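Local coordinates for protein TssK (Serratia sp. FS14, PDB 5Y0E) that probably serves as a trimeric baseplate component of the bacterial type VI secretion system, at residues F345-R350 against G402-L408. Sequence-based numbering, arbitrary orientation.
Sequences FVLAVR and GYTYFEL
Val349 and Thr404 bond to each other both ways through their backbones, as do Leu347 and Phe406, which defines two hydrogen-bonded pairs of an antiparallel β-sheet whose short strand axes approach to 4.6 Å, with N-to-C directions 157° apart. Ala348 with Tyr405 forms the non-hydrogen-bonded pair between them, and Val346 with Glu407 the one beyond Leu347. A fifth bond, from Leu408 N to Phe345 O at 3.0 Å, closes the far end. Within the eight-stranded sheet of the C-terminal part of the chain, strand 404-408 lies between 343-350 and 387-389, while 436-443 flanks the other side of 343-350.

Side chains alternate between the two faces. On one, Val349 CG2 meets the edge of the Phe406 ring at CD2 (4.0 Å), the two side chains crossing at about a right angle; helix 355-365 lies over this face, its Phe362 touching Leu347, Val349 and Phe406. With CG1 anti to the backbone N (chi1 -177°), CG2 is the Val349 branch that reaches the Phe406 ring. On the opposite face, Ala348 CB approaches Tyr405 CE2 obliquely at 3.5 Å, and Val346 CG1 comes near the plane of the same ring at its edge. Tyr405 OH is bonded to His400 N, which fixes the outer end of that ring.

Past the last bridge, Tyr403 OH bonds to Asp436, whereas Arg350 NH1 forms a salt bridge with Asp352. Over one face of the Tyr403 ring, Arg350 CB makes a CH-pi contact, 3.6 Å from the ring centroid and 4° off the ring normal.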
# COMPACT_ATOMS: atom_id res chain seq x y z
N PHE A 345 -36.58 1.24 -3.73
CA PHE A 345 -35.70 0.11 -3.49
C PHE A 345 -36.09 -1.05 -4.39
O PHE A 345 -37.27 -1.39 -4.49
CB PHE A 345 -35.75 -0.28 -2.02
CG PHE A 345 -35.14 0.75 -1.13
CD1 PHE A 345 -33.79 0.73 -0.85
CD2 PHE A 345 -35.90 1.76 -0.59
CE1 PHE A 345 -33.21 1.69 -0.04
CE2 PHE A 345 -35.33 2.72 0.22
CZ PHE A 345 -33.98 2.69 0.50
N VAL A 346 -35.09 -1.64 -5.05
CA VAL A 346 -35.32 -2.68 -6.04
C VAL A 346 -34.34 -3.83 -5.82
O VAL A 346 -33.17 -3.61 -5.51
CB VAL A 346 -35.18 -2.16 -7.49
CG1 VAL A 346 -35.55 -3.22 -8.46
CG2 VAL A 346 -36.05 -0.97 -7.72
N LEU A 347 -34.80 -5.02 -6.11
CA LEU A 347 -34.00 -6.20 -6.02
C LEU A 347 -33.84 -6.80 -7.41
O LEU A 347 -34.80 -7.17 -8.00
CB LEU A 347 -34.72 -7.21 -5.18
CG LEU A 347 -34.29 -7.34 -3.75
CD1 LEU A 347 -35.03 -8.51 -3.20
CD2 LEU A 347 -32.81 -7.60 -3.71
N ALA A 348 -32.64 -6.88 -7.92
CA ALA A 348 -32.41 -7.46 -9.22
C ALA A 348 -32.09 -8.88 -8.90
O ALA A 348 -31.18 -9.13 -8.19
CB ALA A 348 -31.24 -6.79 -9.89
N VAL A 349 -32.84 -9.80 -9.47
CA VAL A 349 -32.69 -11.20 -9.15
C VAL A 349 -32.62 -12.13 -10.34
O VAL A 349 -33.28 -11.91 -11.31
CB VAL A 349 -33.90 -11.60 -8.28
CG1 VAL A 349 -33.85 -13.02 -7.80
CG2 VAL A 349 -34.03 -10.66 -7.11
N ARG A 350 -31.78 -13.14 -10.27
CA ARG A 350 -31.67 -14.17 -11.29
C ARG A 350 -31.35 -15.45 -10.57
O ARG A 350 -30.67 -15.43 -9.59
CB ARG A 350 -30.60 -13.87 -12.32
CG ARG A 350 -29.43 -14.82 -12.26
CD ARG A 350 -28.88 -15.18 -13.61
NE ARG A 350 -28.97 -16.60 -13.88
CZ ARG A 350 -28.67 -17.56 -13.03
NH1 ARG A 350 -28.79 -18.80 -13.38
NH2 ARG A 350 -28.27 -17.27 -11.83
N GLY A 402 -32.39 -11.03 -18.51
CA GLY A 402 -32.50 -12.27 -17.79
C GLY A 402 -32.71 -12.13 -16.30
O GLY A 402 -32.96 -13.13 -15.64
N TYR A 403 -32.60 -10.93 -15.76
CA TYR A 403 -32.93 -10.71 -14.37
C TYR A 403 -34.37 -10.22 -14.25
O TYR A 403 -34.94 -9.64 -15.16
CB TYR A 403 -32.01 -9.68 -13.72
CG TYR A 403 -30.64 -10.16 -13.35
CD1 TYR A 403 -29.81 -10.76 -14.29
CD2 TYR A 403 -30.15 -9.98 -12.08
CE1 TYR A 403 -28.54 -11.17 -13.96
CE2 TYR A 403 -28.90 -10.38 -11.74
CZ TYR A 403 -28.09 -10.98 -12.67
OH TYR A 403 -26.83 -11.38 -12.31
N THR A 404 -34.94 -10.46 -13.08
CA THR A 404 -36.24 -9.95 -12.72
C THR A 404 -36.04 -8.90 -11.66
O THR A 404 -35.16 -9.03 -10.80
CB THR A 404 -37.14 -11.06 -12.22
OG1 THR A 404 -37.28 -12.03 -13.24
CG2 THR A 404 -38.50 -10.54 -11.89
N TYR A 405 -36.84 -7.85 -11.73
CA TYR A 405 -36.69 -6.68 -10.89
C TYR A 405 -37.93 -6.54 -10.05
O TYR A 405 -39.04 -6.43 -10.59
CB TYR A 405 -36.44 -5.45 -11.74
CG TYR A 405 -35.12 -5.52 -12.40
CD1 TYR A 405 -34.92 -6.31 -13.52
CD2 TYR A 405 -34.04 -4.84 -11.88
CE1 TYR A 405 -33.71 -6.41 -14.10
CE2 TYR A 405 -32.82 -4.92 -12.45
CZ TYR A 405 -32.65 -5.71 -13.56
OH TYR A 405 -31.41 -5.76 -14.11
N PHE A 406 -37.76 -6.58 -8.75
CA PHE A 406 -38.85 -6.45 -7.80
C PHE A 406 -38.70 -5.13 -7.08
O PHE A 406 -37.66 -4.87 -6.48
CB PHE A 406 -38.83 -7.61 -6.81
CG PHE A 406 -38.99 -8.93 -7.45
CD1 PHE A 406 -40.24 -9.44 -7.70
CD2 PHE A 406 -37.89 -9.68 -7.81
CE1 PHE A 406 -40.40 -10.66 -8.28
CE2 PHE A 406 -38.05 -10.91 -8.40
CZ PHE A 406 -39.31 -11.40 -8.63
N GLU A 407 -39.72 -4.30 -7.16
CA GLU A 407 -39.76 -3.13 -6.31
C GLU A 407 -40.32 -3.52 -4.95
O GLU A 407 -41.20 -4.38 -4.85
CB GLU A 407 -40.61 -2.04 -6.96
CG GLU A 407 -40.59 -0.71 -6.25
CD GLU A 407 -40.90 0.44 -7.19
OE1 GLU A 407 -41.48 0.19 -8.26
OE2 GLU A 407 -40.54 1.59 -6.86
N LEU A 408 -39.78 -2.91 -3.90
CA LEU A 408 -40.34 -3.07 -2.57
C LEU A 408 -41.58 -2.20 -2.42
O LEU A 408 -41.60 -1.05 -2.87
CB LEU A 408 -39.31 -2.69 -1.51
CG LEU A 408 -38.28 -3.77 -1.17
CD1 LEU A 408 -37.31 -3.98 -2.30
CD2 LEU A 408 -37.54 -3.41 0.09